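Local coordinates for SusD superfamily protein (Bacteroides thetaiotaomicron VPI-5482, PDB 3HDX), which probably binds polysaccharide at the bacterial outer membrane, as expected of a SusD homologue involved in carbohydrate metabolism, at residues Thr34-Gly39 with Gly274-Leu279; Asp40-Asp45 with Trp429-Leu434; Phe360-Asp365 with Arg421-Gly426. All coordinates share one frame; numbering follows the deposited sequence.

Contact 1 (Thr34-Gly39 with Gly274-Leu279)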
loop_
_atom_site.group_PDB
_atom_site.type_symbol
_atom_site.label_atom_id
_atom_site.label_comp_id
_atom_site.label_asym_id
_atom_site.label_seq_id
_atom_site.Cartn_x
_atom_site.Cartn_y
_atom_site.Cartn_z
ATOM N N THR A 34 -2.667 10.888 0.793
ATOM C CA THR A 34 -3.511 9.884 1.418
ATOM C C THR A 34 -2.757 8.656 1.908
ATOM O O THR A 34 -2.914 8.236 3.040
ATOM C CB THR A 34 -4.671 9.442 0.457
ATOM O OG1 THR A 34 -5.623 10.511 0.356
ATOM C CG2 THR A 34 -5.344 8.133 0.924
ATOM N N HIS A 35 -1.923 8.092 1.048
ATOM C CA HIS A 35 -1.265 6.830 1.395
ATOM C C HIS A 35 -0.478 6.904 2.708
ATOM O O HIS A 35 -0.608 6.041 3.581
ATOM C CB HIS A 35 -0.380 6.377 0.224
ATOM C CG HIS A 35 0.211 5.002 0.397
ATOM N ND1 HIS A 35 -0.549 3.853 0.490
ATOM C CD2 HIS A 35 1.506 4.603 0.431
ATOM C CE1 HIS A 35 0.264 2.815 0.608
ATOM N NE2 HIS A 35 1.515 3.242 0.576
ATOM N N TRP A 36 0.247 8.005 2.863
ATOM C CA TRP A 36 1.105 8.234 4.027
ATOM C C TRP A 36 0.341 8.809 5.192
ATOM O O TRP A 36 0.631 8.479 6.342
ATOM C CB TRP A 36 2.333 9.072 3.626
ATOM C CG TRP A 36 2.999 8.427 2.450
ATOM C CD1 TRP A 36 3.851 7.361 2.458
ATOM C CD2 TRP A 36 2.743 8.734 1.072
ATOM N NE1 TRP A 36 4.164 6.999 1.169
ATOM C CE2 TRP A 36 3.493 7.818 0.301
ATOM C CE3 TRP A 36 1.939 9.692 0.407
ATOM C CZ2 TRP A 36 3.470 7.832 -1.101
ATOM C CZ3 TRP A 36 1.911 9.697 -0.988
ATOM C CH2 TRP A 36 2.658 8.755 -1.723
ATOM N N ILE A 37 -0.612 9.705 4.894
ATOM C CA ILE A 37 -1.454 10.316 5.921
ATOM C C ILE A 37 -2.260 9.228 6.634
ATOM O O ILE A 37 -2.277 9.144 7.876
ATOM C CB ILE A 37 -2.419 11.375 5.289
ATOM C CG1 ILE A 37 -1.645 12.624 4.816
ATOM C CG2 ILE A 37 -3.558 11.714 6.251
ATOM C CD1 ILE A 37 -0.969 13.416 5.856
ATOM N N CYS A 38 -2.869 8.341 5.842
ATOM C CA CYS A 38 -3.693 7.270 6.396
ATOM C C CYS A 38 -2.906 6.080 6.924
ATOM O O CYS A 38 -3.411 5.394 7.834
ATOM C CB CYS A 38 -4.741 6.789 5.365
ATOM S SG CYS A 38 -5.871 8.061 4.829
ATOM N N GLY A 39 -1.735 5.810 6.331
ATOM C CA GLY A 39 -0.948 4.624 6.635
ATOM C C GLY A 39 0.242 4.756 7.554
ATOM O O GLY A 39 0.574 3.819 8.242
ATOM N N GLY A 274 0.958 13.700 -5.149
ATOM C CA GLY A 274 1.394 13.123 -3.842
ATOM C C GLY A 274 2.662 12.217 -3.711
ATOM O O GLY A 274 2.813 11.143 -4.337
ATOM N N HIS A 275 3.569 12.634 -2.826
ATOM C CA HIS A 275 4.847 11.948 -2.566
ATOM C C HIS A 275 5.225 12.145 -1.105
ATOM O O HIS A 275 5.077 13.255 -0.571
ATOM C CB HIS A 275 5.947 12.595 -3.423
ATOM C CG HIS A 275 5.718 12.433 -4.888
ATOM N ND1 HIS A 275 6.087 11.295 -5.584
ATOM C CD2 HIS A 275 5.006 13.196 -5.759
ATOM C CE1 HIS A 275 5.663 11.403 -6.835
ATOM N NE2 HIS A 275 5.007 12.544 -6.968
ATOM N N LEU A 276 5.728 11.096 -0.454
ATOM C CA LEU A 276 6.137 11.208 0.945
ATOM C C LEU A 276 7.138 12.339 1.154
ATOM O O LEU A 276 7.113 13.016 2.179
ATOM C CB LEU A 276 6.776 9.912 1.477
ATOM C CG LEU A 276 7.263 9.912 2.933
ATOM C CD1 LEU A 276 6.068 10.145 3.902
ATOM C CD2 LEU A 276 8.028 8.638 3.289
ATOM N N GLU A 277 8.045 12.481 0.199
ATOM C CA GLU A 277 9.069 13.542 0.242
ATOM C C GLU A 277 8.517 14.943 0.528
ATOM O O GLU A 277 9.205 15.760 1.118
ATOM C CB GLU A 277 9.863 13.614 -1.069
ATOM C CG GLU A 277 10.706 12.410 -1.415
ATOM C CD GLU A 277 10.033 11.406 -2.326
ATOM O OE1 GLU A 277 8.805 11.231 -2.265
ATOM O OE2 GLU A 277 10.740 10.775 -3.113
ATOM N N GLN A 278 7.301 15.243 0.084
ATOM C CA GLN A 278 6.662 16.526 0.401
ATOM C C GLN A 278 6.573 16.750 1.925
ATOM O O GLN A 278 6.770 17.895 2.424
ATOM C CB GLN A 278 5.281 16.617 -0.240
ATOM C CG GLN A 278 5.331 16.680 -1.754
ATOM C CD GLN A 278 3.994 16.446 -2.477
ATOM O OE1 GLN A 278 3.022 15.965 -1.889
ATOM N NE2 GLN A 278 3.960 16.765 -3.801
ATOM N N LEU A 279 6.309 15.659 2.652
ATOM C CA LEU A 279 6.204 15.685 4.088
ATOM C C LEU A 279 7.520 15.487 4.827
ATOM O O LEU A 279 7.679 16.014 5.918
ATOM C CB LEU A 279 5.200 14.600 4.564
ATOM C CG LEU A 279 3.741 14.762 4.112
ATOM C CD1 LEU A 279 2.941 13.465 4.397
ATOM C CD2 LEU A 279 3.093 15.992 4.746
#
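W36 turns the flat of its indole toward the chain that leads into helix 276-280, and L276 lies across that face. L276 CB stands 3.9 Å from the centroid of the W36 five-membered ring and only 8° off the ring normal, a CH-pi contact made squarely over the pyrrole half. The leucine then runs at a slant to the indole: with CG anti to the backbone N (chi1 179°), its CD1 is carried back toward the root of the tryptophan, where L276 CD1 meets W36 CG at 3.8 Å. The benzene half has backbone for a neighbour instead. H275 N approaches W36 CZ3 to 3.8 Å, and G274 O comes obliquely to 3.5 Å from W36 CH2. The CB of H275 points away from helix 34-41, and its ND1 is hydrogen-bonded to S356 OG. On the opposite face of the indole H35 CB sits over the ring centre, so the ring is clasped between its own helix and the 274-279 chain.

One residue further along helix 34-41, I37 meets L279 through methyl ends, CD1 to CD1 at 4.2 Å, the two side chains crossing at about a right angle. L54 of helix 52-58 touches both, which extends this second pairing into a small apolar cluster. The example thus joins an N-terminal helix to the start of a short helix far along the chain in the helix-rich SusD fold. Since the interface is made of CH-pi and van der Waals contacts, with no polar pair bridging the segments, the fit probably depends on shape, chiefly on how the indole is turned against L276, with I37 and L279 adding a smaller apolar contact.

Contact 2 (Asp40-Asp45 with Trp429-Leu434). With EDO (1,2-ethanediol), chain H; EDO (1,2-ethanediol), chain E.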
loop_
_atom_site.group_PDB
_atom_site.type_symbol
_atom_site.label_atom_id
_atom_site.label_comp_id
_atom_site.label_asym_id
_atom_site.label_seq_id
_atom_site.Cartn_x
_atom_site.Cartn_y
_atom_site.Cartn_z
ATOM N N ASP A 40 0.925 5.897 7.505
ATOM C CA ASP A 40 2.116 6.154 8.307
ATOM C C ASP A 40 1.899 7.146 9.442
ATOM O O ASP A 40 2.410 6.961 10.542
ATOM C CB ASP A 40 3.274 6.692 7.450
ATOM C CG ASP A 40 3.952 5.627 6.658
ATOM O OD1 ASP A 40 4.584 4.742 7.246
ATOM O OD2 ASP A 40 3.872 5.667 5.438
ATOM N N LEU A 41 1.142 8.210 9.171
ATOM C CA LEU A 41 1.046 9.316 10.143
ATOM C C LEU A 41 0.146 9.018 11.329
ATOM O O LEU A 41 0.473 9.381 12.476
ATOM C CB LEU A 41 0.644 10.609 9.421
ATOM C CG LEU A 41 0.594 11.916 10.246
ATOM C CD1 LEU A 41 1.972 12.240 10.836
ATOM C CD2 LEU A 41 0.108 13.035 9.307
ATOM N N ARG A 42 -0.991 8.390 11.057
ATOM C CA ARG A 42 -2.032 8.071 12.048
ATOM C C ARG A 42 -1.499 7.119 13.122
ATOM O O ARG A 42 -1.184 5.965 12.849
ATOM C CB ARG A 42 -3.244 7.495 11.340
ATOM C CG ARG A 42 -4.460 7.389 12.178
ATOM C CD ARG A 42 -5.593 6.844 11.387
ATOM N NE ARG A 42 -6.828 6.836 12.156
ATOM C CZ ARG A 42 -7.924 6.176 11.788
ATOM N NH1 ARG A 42 -7.965 5.517 10.614
ATOM N NH2 ARG A 42 -8.983 6.187 12.589
ATOM N N LYS A 43 -1.400 7.630 14.349
ATOM C CA LYS A 43 -0.797 6.924 15.485
ATOM C C LYS A 43 0.583 6.322 15.138
ATOM O O LYS A 43 1.010 5.310 15.703
ATOM C CB LYS A 43 -1.752 5.878 16.063
ATOM C CG LYS A 43 -3.074 6.429 16.585
ATOM C CD LYS A 43 -2.908 7.460 17.706
ATOM C CE LYS A 43 -2.205 6.902 18.929
ATOM N NZ LYS A 43 -1.958 7.933 19.991
ATOM N N GLY A 44 1.310 7.040 14.272
ATOM C CA GLY A 44 2.562 6.566 13.763
ATOM C C GLY A 44 3.757 7.001 14.559
ATOM O O GLY A 44 3.639 7.488 15.689
ATOM N N ASP A 45 4.919 6.830 13.921
ATOM C CA ASP A 45 6.225 7.136 14.537
ATOM C C ASP A 45 6.770 8.465 14.147
ATOM O O ASP A 45 7.874 8.800 14.585
ATOM C CB ASP A 45 7.212 6.033 14.182
ATOM C CG ASP A 45 6.783 4.687 14.782
ATOM O OD1 ASP A 45 6.350 4.708 15.948
ATOM O OD2 ASP A 45 6.893 3.652 14.095
ATOM N N TRP A 429 2.190 1.399 5.834
ATOM C CA TRP A 429 1.789 0.176 6.562
ATOM C C TRP A 429 1.522 0.286 8.048
ATOM O O TRP A 429 0.674 -0.440 8.556
ATOM C CB TRP A 429 2.838 -0.939 6.356
ATOM C CG TRP A 429 2.696 -1.578 5.023
ATOM C CD1 TRP A 429 3.524 -1.501 3.953
ATOM C CD2 TRP A 429 1.610 -2.413 4.644
ATOM N NE1 TRP A 429 3.006 -2.218 2.883
ATOM C CE2 TRP A 429 1.819 -2.782 3.272
ATOM C CE3 TRP A 429 0.439 -2.840 5.309
ATOM C CZ2 TRP A 429 0.896 -3.541 2.559
ATOM C CZ3 TRP A 429 -0.454 -3.633 4.610
ATOM C CH2 TRP A 429 -0.228 -3.965 3.249
ATOM N N ARG A 430 2.227 1.188 8.728
ATOM C CA ARG A 430 2.229 1.204 10.197
ATOM C C ARG A 430 0.848 1.192 10.854
ATOM O O ARG A 430 0.593 0.420 11.756
ATOM C CB ARG A 430 3.082 2.352 10.708
ATOM C CG ARG A 430 3.196 2.498 12.185
ATOM C CD ARG A 430 3.753 1.283 12.924
ATOM N NE ARG A 430 3.881 1.602 14.333
ATOM C CZ ARG A 430 4.043 0.744 15.345
ATOM N NH1 ARG A 430 4.148 -0.561 15.161
ATOM N NH2 ARG A 430 4.128 1.225 16.577
ATOM N N TRP A 431 -0.026 2.074 10.424
ATOM C CA TRP A 431 -1.358 2.172 11.052
ATOM C C TRP A 431 -2.152 0.862 10.879
ATOM O O TRP A 431 -2.692 0.327 11.837
ATOM C CB TRP A 431 -2.150 3.363 10.488
ATOM C CG TRP A 431 -3.588 3.275 10.855
ATOM C CD1 TRP A 431 -4.604 2.957 10.022
ATOM C CD2 TRP A 431 -4.149 3.354 12.178
ATOM N NE1 TRP A 431 -5.780 2.859 10.730
ATOM C CE2 TRP A 431 -5.529 3.101 12.060
ATOM C CE3 TRP A 431 -3.624 3.620 13.427
ATOM C CZ2 TRP A 431 -6.399 3.131 13.161
ATOM C CZ3 TRP A 431 -4.472 3.640 14.537
ATOM C CH2 TRP A 431 -5.849 3.400 14.395
ATOM N N TYR A 432 -2.207 0.348 9.658
ATOM C CA TYR A 432 -2.935 -0.889 9.390
ATOM C C TYR A 432 -2.309 -2.065 10.176
ATOM O O TYR A 432 -3.015 -2.898 10.733
ATOM C CB TYR A 432 -2.989 -1.181 7.895
ATOM C CG TYR A 432 -3.493 -0.033 7.090
ATOM C CD1 TYR A 432 -4.809 0.404 7.224
ATOM C CD2 TYR A 432 -2.630 0.695 6.266
ATOM C CE1 TYR A 432 -5.259 1.503 6.525
ATOM C CE2 TYR A 432 -3.070 1.794 5.547
ATOM C CZ TYR A 432 -4.391 2.205 5.688
ATOM O OH TYR A 432 -4.855 3.280 4.948
ATOM N N ASP A 433 -0.982 -2.092 10.206
ATOM C CA ASP A 433 -0.234 -3.066 10.978
ATOM C C ASP A 433 -0.555 -2.969 12.463
ATOM O O ASP A 433 -0.701 -3.993 13.141
ATOM C CB ASP A 433 1.263 -2.891 10.778
ATOM C CG ASP A 433 1.747 -3.359 9.407
ATOM O OD1 ASP A 433 0.974 -3.903 8.593
ATOM O OD2 ASP A 433 2.954 -3.202 9.136
ATOM N N LEU A 434 -0.730 -1.741 12.990
ATOM C CA LEU A 434 -1.066 -1.595 14.427
ATOM C C LEU A 434 -2.403 -2.246 14.733
ATOM O O LEU A 434 -2.551 -2.872 15.794
ATOM C CB LEU A 434 -1.095 -0.112 14.816
ATOM C CG LEU A 434 0.258 0.492 15.183
ATOM C CD1 LEU A 434 0.130 2.009 15.266
ATOM C CD2 LEU A 434 0.744 -0.074 16.523
HETATM C C1 EDO H . 5.881 10.112 17.659
HETATM O O1 EDO H . 5.225 8.848 17.743
HETATM C C2 EDO H . 5.218 11.046 18.653
HETATM O O2 EDO H . 3.856 11.228 18.235
HETATM C C1 EDO E . 3.755 -1.649 18.948
HETATM O O1 EDO E . 4.584 -1.425 17.791
HETATM C C2 EDO E . 4.016 -0.597 19.997
HETATM O O2 EDO E . 3.677 0.677 19.446
HETATM O O HOH W 1 4.648 2.093 7.193
HETATM O O HOH W 2 3.541 4.081 15.963
#
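R42 lays its side chain along the face of the W431 indole. The guanidinium rests nearly flat on the ring system, centres 4.3 Å apart and planes inclined by 23°, while R42 CD sits over the pyrrole half, 3.8 Å from the centroid of the W431 five-membered ring. A chain extended from CG to NE makes this possible, keeping methylenes and guanidinium level with the indole. R42 NH1 and W431 NE1 are both donors and do not bond each other; the arginine spends its N-H groups elsewhere, NH2 on N60. K43 adds a second, oblique contact, its CG 3.7 Å from W431 CZ3, and K43 O meets L434 CD1 at 3.4 Å. In place of W431 an alanine would probably deprive the R42 guanidinium of its flat support and leave a gap beside the K43 methylenes.

Here the chain leaving the C-terminal end of helix 34-41 wraps over the first turn of helix 430-441, so regions near the two ends of the SusD-family sequence meet directly. Beyond the indole the contact becomes polar and solvated. R430 and D45 form a long salt bridge, through charge alone: D45 OD2 lies 3.7 Å from R430 NE, well out of the guanidinium plane, and the stronger partner of D45 is R421. A water joins the pair more closely, donating to K43 O and D45 OD1 and accepting from R430 NH2. The outer edge of the R430 guanidinium grips a 1,2-ethanediol, probably from the crystallisation liquor, with R430 NH1 donating to the diol O1 at 2.8 Å. At the other end of the contact a second water links D40 OD1, at 2.7 Å, to the backbone N of W429, while D40 OD2 accepts a hydrogen bond from the backbone N of G428.

Contact 3 (Phe360-Asp365 with Arg421-Gly426)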
loop_
_atom_site.group_PDB
_atom_site.type_symbol
_atom_site.label_atom_id
_atom_site.label_comp_id
_atom_site.label_asym_id
_atom_site.label_seq_id
_atom_site.Cartn_x
_atom_site.Cartn_y
_atom_site.Cartn_z
ATOM N N PHE A 360 3.065 -0.446 -2.730
ATOM C CA PHE A 360 2.101 -1.070 -1.860
ATOM C C PHE A 360 2.693 -2.286 -1.179
ATOM O O PHE A 360 2.498 -2.472 0.013
ATOM C CB PHE A 360 0.800 -1.393 -2.585
ATOM C CG PHE A 360 -0.185 -2.108 -1.726
ATOM C CD1 PHE A 360 -0.933 -1.427 -0.757
ATOM C CD2 PHE A 360 -0.333 -3.481 -1.811
ATOM C CE1 PHE A 360 -1.849 -2.151 0.068
ATOM C CE2 PHE A 360 -1.234 -4.155 -0.989
ATOM C CZ PHE A 360 -1.948 -3.495 -0.053
ATOM N N THR A 361 3.379 -3.122 -1.959
ATOM C CA THR A 361 4.013 -4.314 -1.432
ATOM C C THR A 361 5.227 -4.726 -2.239
ATOM O O THR A 361 5.442 -4.333 -3.385
ATOM C CB THR A 361 3.012 -5.486 -1.307
ATOM O OG1 THR A 361 3.594 -6.555 -0.536
ATOM C CG2 THR A 361 2.532 -6.009 -2.660
ATOM N N ARG A 362 6.011 -5.542 -1.576
ATOM C CA ARG A 362 7.273 -6.073 -2.024
ATOM C C ARG A 362 7.544 -7.341 -1.211
ATOM O O ARG A 362 6.856 -7.619 -0.217
ATOM C CB ARG A 362 8.403 -5.043 -1.877
ATOM C CG ARG A 362 8.573 -4.462 -0.467
ATOM C CD ARG A 362 9.512 -3.245 -0.553
ATOM N NE ARG A 362 9.724 -2.558 0.729
ATOM C CZ ARG A 362 10.686 -2.852 1.601
ATOM N NH1 ARG A 362 11.490 -3.886 1.427
ATOM N NH2 ARG A 362 10.817 -2.122 2.692
ATOM N N LEU A 363 8.578 -8.090 -1.602
ATOM C CA LEU A 363 8.826 -9.394 -0.965
ATOM C C LEU A 363 8.984 -9.356 0.543
ATOM O O LEU A 363 8.517 -10.256 1.247
ATOM C CB LEU A 363 9.988 -10.183 -1.604
ATOM C CG LEU A 363 9.573 -11.000 -2.833
ATOM C CD1 LEU A 363 10.798 -11.578 -3.539
ATOM C CD2 LEU A 363 8.579 -12.092 -2.507
ATOM N N GLU A 364 9.592 -8.297 1.061
ATOM C CA GLU A 364 9.810 -8.222 2.519
ATOM C C GLU A 364 8.469 -8.132 3.273
ATOM O O GLU A 364 8.302 -8.713 4.357
ATOM C CB GLU A 364 10.726 -7.048 2.910
ATOM C CG GLU A 364 12.195 -7.174 2.446
ATOM C CD GLU A 364 12.461 -6.857 0.992
ATOM O OE1 GLU A 364 11.503 -6.515 0.237
ATOM O OE2 GLU A 364 13.646 -6.915 0.620
ATOM N N ASP A 365 7.542 -7.355 2.719
ATOM C CA ASP A 365 6.183 -7.240 3.284
ATOM C C ASP A 365 5.508 -8.618 3.334
ATOM O O ASP A 365 5.043 -9.054 4.385
ATOM C CB ASP A 365 5.331 -6.249 2.510
ATOM C CG ASP A 365 3.855 -6.321 2.894
ATOM O OD1 ASP A 365 3.554 -6.367 4.113
ATOM O OD2 ASP A 365 2.998 -6.356 1.967
ATOM N N ARG A 421 7.649 -2.551 11.407
ATOM C CA ARG A 421 7.749 -1.137 11.794
ATOM C C ARG A 421 9.043 -0.551 11.232
ATOM O O ARG A 421 9.036 0.543 10.712
ATOM C CB ARG A 421 7.721 -1.014 13.296
ATOM C CG ARG A 421 7.670 0.391 13.888
ATOM C CD ARG A 421 7.670 0.258 15.392
ATOM N NE ARG A 421 7.352 1.516 16.093
ATOM C CZ ARG A 421 7.332 1.639 17.410
ATOM N NH1 ARG A 421 7.605 0.610 18.205
ATOM N NH2 ARG A 421 6.970 2.806 17.956
ATOM N N ARG A 422 10.133 -1.296 11.387
ATOM C CA ARG A 422 11.412 -0.897 10.844
ATOM C C ARG A 422 11.503 -0.977 9.313
ATOM O O ARG A 422 11.897 -0.021 8.645
ATOM C CB ARG A 422 12.541 -1.717 11.492
ATOM C CG ARG A 422 12.734 -1.419 12.951
ATOM C CD ARG A 422 13.922 -2.121 13.523
ATOM N NE ARG A 422 13.663 -3.536 13.724
ATOM C CZ ARG A 422 13.244 -4.115 14.853
ATOM N NH1 ARG A 422 13.021 -3.418 15.955
ATOM N NH2 ARG A 422 13.066 -5.425 14.871
ATOM N N GLU A 423 11.148 -2.129 8.774
ATOM C CA GLU A 423 11.335 -2.381 7.358
ATOM C C GLU A 423 10.462 -1.581 6.451
ATOM O O GLU A 423 10.943 -1.079 5.442
ATOM C CB GLU A 423 11.137 -3.892 7.082
ATOM C CG GLU A 423 11.390 -4.311 5.656
ATOM C CD GLU A 423 12.820 -4.013 5.161
ATOM O OE1 GLU A 423 13.737 -3.968 6.004
ATOM O OE2 GLU A 423 12.998 -3.901 3.908
ATOM N N LEU A 424 9.209 -1.408 6.841
ATOM C CA LEU A 424 8.220 -0.771 5.991
ATOM C C LEU A 424 7.947 0.685 6.370
ATOM O O LEU A 424 6.974 1.305 5.882
ATOM C CB LEU A 424 6.923 -1.608 5.988
ATOM C CG LEU A 424 7.078 -3.101 5.630
ATOM C CD1 LEU A 424 5.785 -3.904 5.885
ATOM C CD2 LEU A 424 7.509 -3.246 4.166
HETATM N N MSE A 425 8.813 1.270 7.187
HETATM C CA MSE A 425 8.657 2.663 7.632
HETATM C C MSE A 425 8.552 3.594 6.407
HETATM O O MSE A 425 9.381 3.532 5.501
HETATM C CB MSE A 425 9.847 3.034 8.524
HETATM C CG MSE A 425 9.730 4.409 9.193
HETATM SE SE MSE A 425 11.127 4.690 10.491
HETATM C CE MSE A 425 10.565 3.577 11.942
ATOM N N GLY A 426 7.514 4.420 6.392
ATOM C CA GLY A 426 7.283 5.310 5.288
ATOM C C GLY A 426 6.621 4.727 4.037
ATOM O O GLY A 426 6.490 5.433 3.007
#
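This is a buried salt-bridge contact, set where strand 358-361 gives way to helix 363-376 and helix 409-423 comes to its end. R362, at the N-cap position of helix 363-376, reaches across to E423 and grips one carboxylate oxygen with two nitrogens: R362 NH1 lies 2.9 Å and R362 NH2 3.1 Å from E423 OE2. That oxygen sits almost in the guanidinium plane, only 5° out of it, yet the carboxylate is turned steeply, its plane 64° from the guanidinium. In consequence NH1 addresses the anti lone pair of OE2, whereas NH2 comes from above the carboxylate plane. R362 CG stands between the backbone N and the carbonyl carbon (chi1 55°), and from there the extended chain delivers the guanidinium to the glutamate.

E364 flanks the same site. E364 OE1 takes a weak bond from R362 NH1 at 2.9 Å, while E364 OE2 lies 4.5 Å from E423 OE2. The two like charges are probably tolerated because the arginine is shared between them, and each acid has further support, E364 from T235 N and E423 from R394 and R311. R362 in turn has a second acid in E427.

L424 supplies the apolar part. L424 CD2 lies over one face of the guanidinium, 3.8 Å from R362 NH2, and L424 CD1 comes to 3.8 Å from D365 OD1, an oxygen paired with R420. The other oxygen, D365 OD2, accepts a hydrogen bond from T361 OG1 at 2.6 Å, tying the strand to the first turn of the helix. Around this junction, T361 joins L259 of the antiparallel strand 259-261 through the backbone, and L240 of helix 237-241 packs against both R362 and E423.

Overall arrangement
The three contacts lie within about 12 Å of the centre of the folded chain, contact 2 about 12 Å from each of the others and contacts 1 and 3 about 15 Å apart, centre to centre. Contacts 1 and 2 share helix 34-41, and G39 O probably bonds W431 N between them. Contacts 2 and 3 use the successive helices 430-441 and 409-423, and a salt bridge from D45 of contact 2 to R421 of contact 3 links them. Along the sequence contacts 1 and 2 interleave, contact 3 follows contact 1, and contact 3 is nested within the loop that contact 2 closes. Apolar, stacked and ionic interfaces thus bring N-terminal, central and C-terminal regions together in one compact body.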